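Local coordinates for 1,4-dihydroxy-6-naphtoate synthase (Archaeoglobus fulgidus, PDB 1ZBM), which probably converts cyclic dehypoxanthine futalosine into 1,4-dihydroxy-6-naphthoate, a step on the route to menaquinone, at residues A[41-46]-A[57-62]; A[53-58]-A[110-115]; A[67-72]-A[259-264]; A[105-110]-A[134-139]; A[171-174]-A[180-183]. One frame throughout, in Å; residues are numbered along the deposited sequence.

Interaction 1. Residues A[41-46]-A[57-62]; sequences EHVIED and AEYEVT
Tyr-59 sets the hydroxyl end of its ring against Val-43, whose CG1 methyl lies 4.0 Å from the ring carbon CZ, the two side chains crossing at about a right angle. That methyl stands opposite the backbone N about chi1 (-179°), which swings it across to the phenol. Beside it Glu-45 reaches in with its chain extended beyond CG. Its OE2 sits near the plane of the tyrosine ring, at the edge, and accepts a hydrogen bond from Tyr-59 OH at 3.1 Å. The hydroxyl meets OE2 from above the carboxylate plane, 38° out of it; the carboxylate and ring planes are 65° apart. On one face of the ring, CG of Glu-58 lies 3.6 Å above the plane, toward the rim.

The contact is made where strand 39-44 ends and just before strand 61-65 begins, with strand 11-16 running between the two in the sheet and helix 47-53 making the connection. Lys-53, from the end of that helix, forms a salt bridge with OE1 of Glu-45 and a hydrogen bond with Tyr-59 OH. Phenol, carboxylate and ammonium thus form one polar cluster, and the lysine is likely to favour the ionised form of Glu-45.

Interaction 2. Residues A[53-58]-A[110-115]; sequences KAFNAE and GRYTTA
Tyr-112 occupies the third position of a type I beta turn running from Gly-110 to Thr-113, and the turn presents its ring to Phe-55, which lies in the connection between helix 47-53 and strand 61-65; no backbone bond links the two segments. The rings form an edge-to-face pair. Phe-55 points its CZ and CE2 edge at the face of Tyr-112, with centroids 5.3 Å apart and planes inclined at 52°, well short of a perpendicular T. CE2 lies over the middle of the tyrosine ring, 4.1 Å above its plane, while CZ comes within 4.1 Å of Tyr-112 CE1. The opposite face of the tyrosine carries CD of Arg-111, nearer the rim.

Gly-110 O takes both the backbone N and the OG1 of Thr-113, each at 3.2 Å, and OG1 approaches in the carbonyl plane. Thr-113 is also the N-cap of helix 114-122, its OG1 meeting Asn-116 N. The aromatic pair, at the surface and away from the predicted substrate site, joins the first lobe to the loop between strand 105-108 and helix 114-122 of the second, an arrangement consistent with the two lobes of a type II periplasmic-binding-protein fold.

Interaction 3. Residues A[67-72]-A[259-264]; sequences HAYALL and KLYEMA
Tyr-261 meets two successive residues, offering its ring face to Ala-70 and its hydroxyl to the edge of Tyr-69. The methyl of Ala-70 sits over the face, CB 4.0 Å from the ring centroid and 20° off the normal, a CH-pi contact displaced somewhat toward CE2. Tyr-69 is turned quite differently: the two tyrosine side chains cross at about a right angle, and the Tyr-261 oxygen comes in the plane of the Tyr-69 ring, with OH 3.1 Å from CD2. In Tyr-261 (chi1 -67°) CG lies beside the backbone N and opposite the carbonyl carbon, which sends the ring out from its own helix to the other segment.

The polar end of Tyr-261 is satisfied by a hydrogen bond to the carbonyl oxygen of Ala-66, at the start of helix 66-69, and the hydroxyl of Tyr-69 reaches Tyr-76 O. With a leucine in place of Tyr-261, the Ala-66 carbonyl would probably lose its hydroxyl partner, and a gap would be likely to open beside Tyr-69.

The neighbouring Leu-260 packs on Leu-117 of helix 114-122 and on Trp-173. The side chain of Thr-114, a predicted substrate-binding residue, is about 7 Å from that of Tyr-261. Helix 251-265 therefore touches elements of both lobes in this protein, in keeping with a two-lobed type II periplasmic-binding-protein fold.

Interaction 4. Residues A[105-110]-A[134-139]; sequences RIAVPG and DRIIQA
The flat peptide unit joining Val-108 to Pro-109 carries the CD1 methyl of Ile-136 on one face, poised above the carbonyl carbon, 4.1 Å from Val-108 C and equally far from Pro-109 N. A second flat group, the guanidinium of Arg-135, stays within 134-139: OE1 of Gln-138 lies over one face, toward the rim, and NH2 makes a salt bridge with Glu-144.

The setting is a beta-alpha-beta crossover: strand 127-130 leads into helix 136-141, which returns to strand 147-150, and strand 105-108 lies between those two strands in the parallel part of the sheet. The helix packs across this middle strand, with Ala-107 and Ile-136 the closest pair of backbones, CA to CA 6.1 Å. The small alanine side chain is consistent with so close an approach. Ile-136 has CG1 beside its backbone N (chi1 -50°), and the next turn (chi2 -67°) folds CD1 back onto the strand.

Both faces of the strand are used. Val-108 points away from helix 136-141 and packs on Asn-116 and Leu-119 of helix 114-122, giving the alpha/beta/alpha layering of this lobe. Pro-109, at the strand's end, has its side chain about 6 Å from those of Ala-115, a predicted substrate-binding residue, and His-152, the predicted proton acceptor. At the heart of the contact two methyls of Ile-136 close on one methyl of the strand from the same side: Ala-107 CB is 3.7 Å from CD1 and 4.1 Å from CG2.

Interaction 5. Residues A[171-174]-A[180-183]; sequences DWWS and PLPL
Leu-181 sets its CG over one face of the indole of Trp-173, 3.8 Å from the centroid of the five-membered ring and only 8° off the normal, a CH-pi contact almost squarely above the pyrrole part. CB of the leucine adds to it, 4.0 Å from Trp-173 NE1. Farther along the indole, CD of Pro-182 comes to 4.1 Å from CZ2, crossing the ring system at about a right angle. The indole N-H has a hydrogen bond with Leu-179 O, just before the strand, and this fixes the rotation of the ring.

The next shell sets these groups in place. The 160° chi1 of Trp-173, with CG opposite the backbone N, carries the indole off the helix to the strand. Trp-170 meets the tryptophan from within helix 169-174, its plane about 45° to it, and Pro-182 also touches Ala-256 and Leu-257 of helix 251-265.

Cutting Trp-173 back to an alanine is likely to open a gap beside Leu-181 and to leave the Leu-179 carbonyl without its indole donor.

Helix 169-174 belongs to one lobe, whereas strand 181-189 belongs to the sheet of the other and pairs with Gly-86 through Leu-181. The contact thus flanks an interlobe crossover, consistent with the hinge of type II periplasmic-binding-protein folds.

How the interactions relate
From the N terminus, interaction 1 closes the short loop that carries helix 47-53 within the first lobe. Interaction 2 starts where it ends, sharing Ala-57 and Glu-58, and reaches forward to the second lobe. Interaction 3 ties residues 67-72 to the C-terminal helix, crossing interaction 2; His-67 meets Thr-113 and Thr-114 there through probable hydrogen bonds. Interaction 4, entirely in the second lobe, crosses interaction 2 at the shared Gly-110 and falls, like interaction 5, within the long span bridged by interaction 3. Interaction 5 closes the return to the first lobe, and Leu-183 O meets Thr-114 OG1 of interaction 2. Trp-172 packs on Met-263 of interaction 3.

Interaction 1. Residues A[41-46]-A[57-62]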
# COMPACT_ATOMS: atom_id res chain seq x y z
N GLU A 41 8.68 -16.59 8.74
CA GLU A 41 8.71 -17.12 7.38
C GLU A 41 8.04 -16.06 6.50
O GLU A 41 6.87 -15.75 6.67
CB GLU A 41 7.91 -18.43 7.28
CG GLU A 41 8.02 -19.13 5.92
CD GLU A 41 6.80 -19.97 5.57
OE1 GLU A 41 6.23 -20.61 6.49
OE2 GLU A 41 6.41 -20.01 4.38
N HIS A 42 8.80 -15.52 5.56
CA HIS A 42 8.28 -14.50 4.67
C HIS A 42 7.60 -15.08 3.44
O HIS A 42 8.07 -16.06 2.84
CB HIS A 42 9.40 -13.56 4.21
CG HIS A 42 9.95 -12.70 5.29
ND1 HIS A 42 11.02 -13.08 6.08
CD2 HIS A 42 9.57 -11.48 5.74
CE1 HIS A 42 11.26 -12.14 6.97
NE2 HIS A 42 10.40 -11.15 6.79
N VAL A 43 6.50 -14.43 3.08
CA VAL A 43 5.70 -14.79 1.93
C VAL A 43 5.46 -13.49 1.18
O VAL A 43 4.88 -12.56 1.73
CB VAL A 43 4.34 -15.39 2.36
CG1 VAL A 43 3.54 -15.78 1.13
CG2 VAL A 43 4.58 -16.63 3.26
N ILE A 44 5.94 -13.44 -0.06
CA ILE A 44 5.81 -12.25 -0.91
C ILE A 44 4.77 -12.47 -2.00
O ILE A 44 4.90 -13.38 -2.81
CB ILE A 44 7.16 -11.91 -1.60
CG1 ILE A 44 8.24 -11.76 -0.54
CG2 ILE A 44 7.02 -10.66 -2.47
CD1 ILE A 44 8.86 -13.06 -0.18
N GLU A 45 3.76 -11.61 -2.02
CA GLU A 45 2.69 -11.72 -3.00
C GLU A 45 2.09 -10.34 -3.25
O GLU A 45 2.20 -9.45 -2.42
CB GLU A 45 1.62 -12.68 -2.50
CG GLU A 45 1.99 -14.15 -2.61
CD GLU A 45 0.98 -15.04 -1.92
OE1 GLU A 45 0.93 -16.25 -2.22
OE2 GLU A 45 0.23 -14.52 -1.06
N ASP A 46 1.46 -10.18 -4.41
CA ASP A 46 0.84 -8.91 -4.78
C ASP A 46 -0.21 -8.49 -3.76
O ASP A 46 -0.97 -9.31 -3.22
CB ASP A 46 0.22 -9.02 -6.19
CG ASP A 46 -0.46 -7.74 -6.63
OD1 ASP A 46 -1.65 -7.54 -6.28
OD2 ASP A 46 0.18 -6.91 -7.33
N ALA A 57 -7.99 -15.30 6.84
CA ALA A 57 -7.07 -15.18 7.98
C ALA A 57 -5.92 -16.16 7.78
O ALA A 57 -5.54 -16.90 8.70
CB ALA A 57 -7.79 -15.48 9.29
N GLU A 58 -5.37 -16.15 6.57
CA GLU A 58 -4.29 -17.04 6.18
C GLU A 58 -2.99 -16.84 6.95
O GLU A 58 -2.43 -17.79 7.48
CB GLU A 58 -4.02 -16.88 4.69
CG GLU A 58 -3.05 -17.90 4.13
CD GLU A 58 -3.76 -19.05 3.43
OE1 GLU A 58 -4.14 -18.89 2.25
OE2 GLU A 58 -3.95 -20.12 4.08
N TYR A 59 -2.50 -15.61 7.00
CA TYR A 59 -1.24 -15.35 7.69
C TYR A 59 -1.40 -14.68 9.05
O TYR A 59 -2.43 -14.05 9.33
CB TYR A 59 -0.33 -14.51 6.79
CG TYR A 59 -0.25 -15.01 5.37
CD1 TYR A 59 0.33 -16.24 5.07
CD2 TYR A 59 -0.77 -14.26 4.32
CE1 TYR A 59 0.39 -16.70 3.76
CE2 TYR A 59 -0.71 -14.71 3.02
CZ TYR A 59 -0.14 -15.93 2.73
OH TYR A 59 -0.09 -16.36 1.43
N GLU A 60 -0.38 -14.82 9.88
CA GLU A 60 -0.39 -14.19 11.20
C GLU A 60 -0.24 -12.69 11.03
O GLU A 60 -0.89 -11.92 11.73
CB GLU A 60 0.78 -14.70 12.05
CG GLU A 60 0.54 -16.04 12.71
CD GLU A 60 0.83 -17.23 11.82
OE1 GLU A 60 1.35 -17.04 10.69
OE2 GLU A 60 0.55 -18.36 12.26
N VAL A 61 0.63 -12.28 10.11
CA VAL A 61 0.86 -10.85 9.85
C VAL A 61 0.90 -10.64 8.33
O VAL A 61 1.68 -11.28 7.63
CB VAL A 61 2.22 -10.37 10.42
CG1 VAL A 61 2.39 -8.88 10.12
CG2 VAL A 61 2.29 -10.61 11.92
N THR A 62 0.07 -9.74 7.83
CA THR A 62 0.05 -9.48 6.40
C THR A 62 -0.16 -8.02 6.05
O THR A 62 -0.88 -7.31 6.75
CB THR A 62 -1.07 -10.29 5.70
OG1 THR A 62 -1.11 -9.95 4.31
CG2 THR A 62 -2.42 -9.98 6.32

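Interaction 2. Residues A[53-58]-A[110-115]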
# COMPACT_ATOMS: atom_id res chain seq x y z
N LYS A 53 -6.67 -13.05 0.23
CA LYS A 53 -6.34 -14.16 1.12
C LYS A 53 -6.59 -13.80 2.58
O LYS A 53 -6.73 -14.68 3.43
CB LYS A 53 -4.88 -14.57 0.96
CG LYS A 53 -4.58 -15.30 -0.33
CD LYS A 53 -3.21 -15.92 -0.25
CE LYS A 53 -3.03 -17.00 -1.29
NZ LYS A 53 -1.69 -17.66 -1.11
N ALA A 54 -6.66 -12.51 2.87
CA ALA A 54 -6.90 -12.02 4.22
C ALA A 54 -8.31 -12.34 4.70
O ALA A 54 -8.61 -12.26 5.90
CB ALA A 54 -6.65 -10.51 4.29
N PHE A 55 -9.19 -12.69 3.76
CA PHE A 55 -10.57 -13.03 4.08
C PHE A 55 -10.67 -14.41 4.71
O PHE A 55 -11.73 -14.82 5.16
CB PHE A 55 -11.43 -12.97 2.82
CG PHE A 55 -11.82 -11.58 2.42
CD1 PHE A 55 -12.92 -10.95 3.02
CD2 PHE A 55 -11.06 -10.88 1.49
CE1 PHE A 55 -13.24 -9.64 2.69
CE2 PHE A 55 -11.38 -9.57 1.15
CZ PHE A 55 -12.47 -8.94 1.75
N ASN A 56 -9.55 -15.13 4.71
CA ASN A 56 -9.49 -16.45 5.29
C ASN A 56 -8.54 -16.46 6.50
O ASN A 56 -8.32 -17.50 7.13
CB ASN A 56 -9.02 -17.47 4.23
CG ASN A 56 -10.03 -17.64 3.09
OD1 ASN A 56 -11.09 -18.23 3.26
ND2 ASN A 56 -9.68 -17.11 1.92
N ALA A 57 -7.99 -15.30 6.84
CA ALA A 57 -7.07 -15.18 7.98
C ALA A 57 -5.92 -16.16 7.78
O ALA A 57 -5.54 -16.90 8.70
CB ALA A 57 -7.79 -15.48 9.29
N GLU A 58 -5.37 -16.15 6.57
CA GLU A 58 -4.29 -17.04 6.18
C GLU A 58 -2.99 -16.84 6.95
O GLU A 58 -2.43 -17.79 7.48
CB GLU A 58 -4.02 -16.88 4.69
CG GLU A 58 -3.05 -17.90 4.13
CD GLU A 58 -3.76 -19.05 3.43
OE1 GLU A 58 -4.14 -18.89 2.25
OE2 GLU A 58 -3.95 -20.12 4.08
N GLY A 110 -6.73 -3.60 -8.44
CA GLY A 110 -7.43 -4.49 -7.53
C GLY A 110 -8.64 -3.85 -6.88
O GLY A 110 -8.60 -2.71 -6.38
N ARG A 111 -9.73 -4.60 -6.90
CA ARG A 111 -10.99 -4.13 -6.33
C ARG A 111 -10.89 -3.66 -4.89
O ARG A 111 -11.53 -2.68 -4.52
CB ARG A 111 -12.04 -5.24 -6.40
CG ARG A 111 -13.37 -4.76 -5.87
CD ARG A 111 -14.31 -5.90 -5.58
NE ARG A 111 -14.68 -6.61 -6.81
CZ ARG A 111 -15.71 -7.44 -6.90
NH1 ARG A 111 -15.97 -8.04 -8.05
NH2 ARG A 111 -16.48 -7.67 -5.84
N TYR A 112 -10.11 -4.35 -4.08
CA TYR A 112 -10.00 -4.02 -2.67
C TYR A 112 -8.89 -3.03 -2.27
O TYR A 112 -8.65 -2.83 -1.09
CB TYR A 112 -9.87 -5.31 -1.86
CG TYR A 112 -11.12 -6.17 -1.92
CD1 TYR A 112 -12.32 -5.76 -1.33
CD2 TYR A 112 -11.12 -7.39 -2.60
CE1 TYR A 112 -13.48 -6.53 -1.41
CE2 TYR A 112 -12.28 -8.17 -2.69
CZ TYR A 112 -13.45 -7.73 -2.10
OH TYR A 112 -14.61 -8.47 -2.22
N THR A 113 -8.23 -2.41 -3.24
CA THR A 113 -7.18 -1.47 -2.87
C THR A 113 -7.79 -0.16 -2.44
O THR A 113 -8.90 0.20 -2.84
CB THR A 113 -6.27 -1.16 -4.02
OG1 THR A 113 -6.98 -0.39 -4.99
CG2 THR A 113 -5.78 -2.45 -4.65
N THR A 114 -7.05 0.56 -1.61
CA THR A 114 -7.50 1.85 -1.13
C THR A 114 -7.68 2.81 -2.31
O THR A 114 -8.61 3.62 -2.33
CB THR A 114 -6.48 2.41 -0.14
OG1 THR A 114 -6.44 1.55 1.01
CG2 THR A 114 -6.89 3.81 0.31
N ALA A 115 -6.80 2.70 -3.30
CA ALA A 115 -6.88 3.55 -4.47
C ALA A 115 -8.19 3.34 -5.22
O ALA A 115 -8.71 4.27 -5.85
CB ALA A 115 -5.70 3.28 -5.41

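Interaction 3. Residues A[67-72]-A[259-264]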
# COMPACT_ATOMS: atom_id res chain seq x y z
N HIS A 67 -8.54 0.00 2.59
CA HIS A 67 -9.86 -0.35 2.09
C HIS A 67 -10.24 -1.77 2.56
O HIS A 67 -11.21 -1.96 3.30
CB HIS A 67 -9.86 -0.30 0.56
CG HIS A 67 -11.15 -0.71 -0.07
ND1 HIS A 67 -11.28 -0.90 -1.43
CD2 HIS A 67 -12.37 -0.95 0.46
CE1 HIS A 67 -12.52 -1.25 -1.71
NE2 HIS A 67 -13.21 -1.29 -0.59
N ALA A 68 -9.46 -2.75 2.12
CA ALA A 68 -9.69 -4.14 2.46
C ALA A 68 -9.85 -4.36 3.97
O ALA A 68 -10.72 -5.12 4.40
CB ALA A 68 -8.55 -4.99 1.93
N TYR A 69 -9.02 -3.69 4.75
CA TYR A 69 -9.06 -3.82 6.21
C TYR A 69 -10.46 -3.64 6.78
O TYR A 69 -10.83 -4.31 7.74
CB TYR A 69 -8.12 -2.81 6.87
CG TYR A 69 -8.15 -2.91 8.38
CD1 TYR A 69 -7.64 -4.04 9.02
CD2 TYR A 69 -8.77 -1.94 9.16
CE1 TYR A 69 -7.75 -4.21 10.39
CE2 TYR A 69 -8.90 -2.10 10.55
CZ TYR A 69 -8.38 -3.25 11.15
OH TYR A 69 -8.52 -3.47 12.49
N ALA A 70 -11.23 -2.73 6.20
CA ALA A 70 -12.58 -2.48 6.70
C ALA A 70 -13.47 -3.73 6.59
O ALA A 70 -14.46 -3.86 7.31
CB ALA A 70 -13.21 -1.32 5.95
N LEU A 71 -13.09 -4.65 5.70
CA LEU A 71 -13.85 -5.89 5.49
C LEU A 71 -13.26 -7.09 6.25
O LEU A 71 -13.65 -8.23 6.01
CB LEU A 71 -13.92 -6.22 3.99
CG LEU A 71 -14.73 -5.31 3.07
CD1 LEU A 71 -14.36 -5.57 1.62
CD2 LEU A 71 -16.22 -5.56 3.28
N LEU A 72 -12.32 -6.83 7.16
CA LEU A 72 -11.72 -7.91 7.93
C LEU A 72 -11.13 -7.47 9.27
O LEU A 72 -10.18 -8.08 9.78
CB LEU A 72 -10.67 -8.62 7.07
CG LEU A 72 -9.81 -7.69 6.23
CD1 LEU A 72 -8.56 -7.34 7.02
CD2 LEU A 72 -9.45 -8.35 4.91
N LYS A 259 -12.34 8.63 9.08
CA LYS A 259 -13.03 9.46 8.09
C LYS A 259 -13.24 8.69 6.78
O LYS A 259 -14.35 8.62 6.25
CB LYS A 259 -12.23 10.73 7.80
CG LYS A 259 -12.85 11.62 6.74
CD LYS A 259 -14.22 12.09 7.18
CE LYS A 259 -14.87 12.97 6.14
NZ LYS A 259 -16.27 13.28 6.57
N LEU A 260 -12.15 8.14 6.27
CA LEU A 260 -12.19 7.37 5.03
C LEU A 260 -13.33 6.35 5.09
O LEU A 260 -14.14 6.26 4.17
CB LEU A 260 -10.86 6.65 4.81
CG LEU A 260 -10.80 5.60 3.70
CD1 LEU A 260 -11.07 6.25 2.34
CD2 LEU A 260 -9.43 4.93 3.71
N TYR A 261 -13.39 5.59 6.19
CA TYR A 261 -14.41 4.56 6.34
C TYR A 261 -15.82 5.14 6.38
O TYR A 261 -16.73 4.61 5.74
CB TYR A 261 -14.15 3.73 7.60
CG TYR A 261 -12.88 2.88 7.54
CD1 TYR A 261 -12.32 2.35 8.71
CD2 TYR A 261 -12.26 2.59 6.32
CE1 TYR A 261 -11.17 1.56 8.67
CE2 TYR A 261 -11.11 1.80 6.27
CZ TYR A 261 -10.57 1.29 7.45
OH TYR A 261 -9.43 0.52 7.41
N GLU A 262 -15.98 6.23 7.12
CA GLU A 262 -17.28 6.89 7.22
C GLU A 262 -17.74 7.26 5.82
O GLU A 262 -18.88 6.98 5.44
CB GLU A 262 -17.15 8.13 8.10
CG GLU A 262 -17.01 7.78 9.57
CD GLU A 262 -16.64 8.95 10.45
OE1 GLU A 262 -16.58 8.75 11.69
OE2 GLU A 262 -16.40 10.06 9.93
N MSE A 263 -16.85 7.85 5.04
CA MSE A 263 -17.21 8.22 3.67
C MSE A 263 -17.62 7.00 2.86
O MSE A 263 -18.55 7.06 2.07
CB MSE A 263 -16.06 8.93 2.97
CG MSE A 263 -15.75 10.32 3.49
SE MSE A 263 -14.27 11.14 2.53
CE MSE A 263 -15.26 11.79 0.99
N ALA A 264 -16.91 5.89 3.06
CA ALA A 264 -17.21 4.66 2.32
C ALA A 264 -18.57 4.09 2.73
O ALA A 264 -19.36 3.67 1.88
CB ALA A 264 -16.12 3.63 2.53

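Interaction 4. Residues A[105-110]-A[134-139]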
# COMPACT_ATOMS: atom_id res chain seq x y z
N ARG A 105 -13.74 3.83 -19.28
CA ARG A 105 -13.29 2.51 -18.84
C ARG A 105 -11.90 2.65 -18.23
O ARG A 105 -10.94 2.94 -18.94
CB ARG A 105 -13.29 1.54 -20.03
CG ARG A 105 -14.70 1.21 -20.52
CD ARG A 105 -14.72 0.39 -21.80
NE ARG A 105 -14.00 -0.88 -21.66
CZ ARG A 105 -12.73 -1.06 -22.01
NH1 ARG A 105 -12.03 -0.04 -22.51
NH2 ARG A 105 -12.15 -2.24 -21.85
N ILE A 106 -11.80 2.46 -16.92
CA ILE A 106 -10.52 2.61 -16.23
C ILE A 106 -9.95 1.31 -15.67
O ILE A 106 -10.62 0.60 -14.89
CB ILE A 106 -10.62 3.61 -15.06
CG1 ILE A 106 -11.36 4.87 -15.50
CG2 ILE A 106 -9.23 3.95 -14.56
CD1 ILE A 106 -11.63 5.85 -14.38
N ALA A 107 -8.72 1.01 -16.07
CA ALA A 107 -8.04 -0.19 -15.58
C ALA A 107 -7.68 0.03 -14.11
O ALA A 107 -7.16 1.08 -13.75
CB ALA A 107 -6.77 -0.46 -16.40
N VAL A 108 -7.97 -0.96 -13.28
CA VAL A 108 -7.69 -0.91 -11.84
C VAL A 108 -6.90 -2.14 -11.41
O VAL A 108 -7.23 -3.26 -11.81
CB VAL A 108 -8.99 -0.86 -11.03
CG1 VAL A 108 -9.69 0.47 -11.25
CG2 VAL A 108 -9.89 -2.01 -11.44
N PRO A 109 -5.88 -1.95 -10.57
CA PRO A 109 -5.03 -3.03 -10.08
C PRO A 109 -5.72 -4.05 -9.16
O PRO A 109 -5.32 -5.21 -9.11
CB PRO A 109 -3.92 -2.28 -9.35
CG PRO A 109 -4.67 -1.15 -8.74
CD PRO A 109 -5.54 -0.68 -9.89
N GLY A 110 -6.73 -3.60 -8.44
CA GLY A 110 -7.43 -4.49 -7.53
C GLY A 110 -8.64 -3.85 -6.88
O GLY A 110 -8.60 -2.71 -6.38
N ASP A 134 0.79 -4.85 -13.29
CA ASP A 134 1.82 -4.93 -14.30
C ASP A 134 1.30 -4.89 -15.75
O ASP A 134 1.98 -5.33 -16.67
CB ASP A 134 2.65 -6.20 -14.10
CG ASP A 134 1.80 -7.44 -14.06
OD1 ASP A 134 1.08 -7.69 -15.05
OD2 ASP A 134 1.84 -8.17 -13.05
N ARG A 135 0.10 -4.37 -15.95
CA ARG A 135 -0.42 -4.29 -17.30
C ARG A 135 -1.21 -3.02 -17.54
O ARG A 135 -1.65 -2.75 -18.65
CB ARG A 135 -1.29 -5.50 -17.63
CG ARG A 135 -1.32 -5.75 -19.11
CD ARG A 135 -2.00 -7.04 -19.47
NE ARG A 135 -1.98 -7.28 -20.91
CZ ARG A 135 -2.39 -6.42 -21.84
NH1 ARG A 135 -2.33 -6.75 -23.13
NH2 ARG A 135 -2.86 -5.23 -21.48
N ILE A 136 -1.37 -2.23 -16.48
CA ILE A 136 -2.11 -0.98 -16.56
C ILE A 136 -1.50 0.00 -17.56
O ILE A 136 -2.20 0.54 -18.41
CB ILE A 136 -2.15 -0.27 -15.21
CG1 ILE A 136 -2.60 -1.24 -14.12
CG2 ILE A 136 -3.06 0.94 -15.31
CD1 ILE A 136 -4.01 -1.72 -14.22
N ILE A 137 -0.19 0.24 -17.44
CA ILE A 137 0.47 1.19 -18.32
C ILE A 137 0.35 0.81 -19.78
O ILE A 137 0.00 1.65 -20.62
CB ILE A 137 1.96 1.34 -17.97
CG1 ILE A 137 2.11 1.92 -16.57
CG2 ILE A 137 2.64 2.27 -18.98
CD1 ILE A 137 1.68 3.37 -16.47
N GLN A 138 0.64 -0.44 -20.09
CA GLN A 138 0.55 -0.90 -21.46
C GLN A 138 -0.88 -0.67 -22.00
O GLN A 138 -1.06 -0.08 -23.06
CB GLN A 138 0.94 -2.38 -21.55
CG GLN A 138 1.11 -2.90 -22.98
CD GLN A 138 1.51 -4.36 -23.03
OE1 GLN A 138 0.90 -5.17 -23.74
NE2 GLN A 138 2.56 -4.72 -22.28
N ALA A 139 -1.89 -1.11 -21.25
CA ALA A 139 -3.28 -0.96 -21.67
C ALA A 139 -3.67 0.48 -22.01
O ALA A 139 -4.49 0.72 -22.91
CB ALA A 139 -4.23 -1.51 -20.60

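Interaction 5. Residues A[171-174]-A[180-183]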
# COMPACT_ATOMS: atom_id res chain seq x y z
N ASP A 171 -5.22 15.17 -4.35
CA ASP A 171 -5.88 16.47 -4.37
C ASP A 171 -7.34 16.28 -4.03
O ASP A 171 -7.95 17.10 -3.34
CB ASP A 171 -5.78 17.14 -5.74
CG ASP A 171 -4.37 17.47 -6.11
OD1 ASP A 171 -3.60 17.86 -5.20
OD2 ASP A 171 -4.03 17.34 -7.30
N TRP A 172 -7.91 15.19 -4.52
CA TRP A 172 -9.31 14.91 -4.25
C TRP A 172 -9.54 14.64 -2.77
O TRP A 172 -10.54 15.08 -2.21
CB TRP A 172 -9.79 13.70 -5.04
CG TRP A 172 -11.22 13.41 -4.76
CD1 TRP A 172 -12.30 13.94 -5.39
CD2 TRP A 172 -11.73 12.55 -3.73
NE1 TRP A 172 -13.46 13.47 -4.81
CE2 TRP A 172 -13.14 12.62 -3.79
CE3 TRP A 172 -11.13 11.74 -2.75
CZ2 TRP A 172 -13.96 11.90 -2.92
CZ3 TRP A 172 -11.95 11.02 -1.88
CH2 TRP A 172 -13.35 11.11 -1.97
N TRP A 173 -8.62 13.90 -2.15
CA TRP A 173 -8.75 13.56 -0.74
C TRP A 173 -8.54 14.78 0.14
O TRP A 173 -9.21 14.94 1.16
CB TRP A 173 -7.75 12.47 -0.36
CG TRP A 173 -7.47 12.37 1.12
CD1 TRP A 173 -6.45 12.99 1.81
CD2 TRP A 173 -8.15 11.54 2.07
NE1 TRP A 173 -6.46 12.58 3.13
CE2 TRP A 173 -7.49 11.69 3.31
CE3 TRP A 173 -9.26 10.68 1.99
CZ2 TRP A 173 -7.90 11.01 4.46
CZ3 TRP A 173 -9.67 10.00 3.14
CH2 TRP A 173 -8.98 10.18 4.35
N SER A 174 -7.61 15.63 -0.27
CA SER A 174 -7.30 16.83 0.47
C SER A 174 -8.54 17.73 0.52
O SER A 174 -8.74 18.46 1.49
CB SER A 174 -6.12 17.54 -0.20
OG SER A 174 -5.60 18.55 0.64
N PRO A 180 -3.38 13.17 6.66
CA PRO A 180 -2.60 12.31 5.77
C PRO A 180 -3.53 11.27 5.10
O PRO A 180 -4.65 11.06 5.56
CB PRO A 180 -1.59 11.67 6.71
CG PRO A 180 -1.38 12.72 7.76
CD PRO A 180 -2.79 13.21 8.02
N LEU A 181 -3.06 10.61 4.05
CA LEU A 181 -3.87 9.63 3.33
C LEU A 181 -3.43 8.17 3.57
O LEU A 181 -2.40 7.74 3.04
CB LEU A 181 -3.79 9.92 1.82
CG LEU A 181 -4.92 9.50 0.88
CD1 LEU A 181 -4.41 9.50 -0.56
CD2 LEU A 181 -5.45 8.14 1.25
N PRO A 182 -4.21 7.40 4.35
CA PRO A 182 -3.91 5.99 4.66
C PRO A 182 -4.05 5.12 3.42
O PRO A 182 -5.13 5.05 2.84
CB PRO A 182 -4.98 5.61 5.70
CG PRO A 182 -5.47 6.93 6.22
CD PRO A 182 -5.45 7.82 5.02
N LEU A 183 -2.98 4.44 3.01
CA LEU A 183 -3.06 3.60 1.81
C LEU A 183 -2.89 2.11 2.09
O LEU A 183 -3.81 1.33 1.86
CB LEU A 183 -2.01 4.05 0.79
CG LEU A 183 -2.19 5.47 0.27
CD1 LEU A 183 -0.94 5.90 -0.45
CD2 LEU A 183 -3.42 5.54 -0.65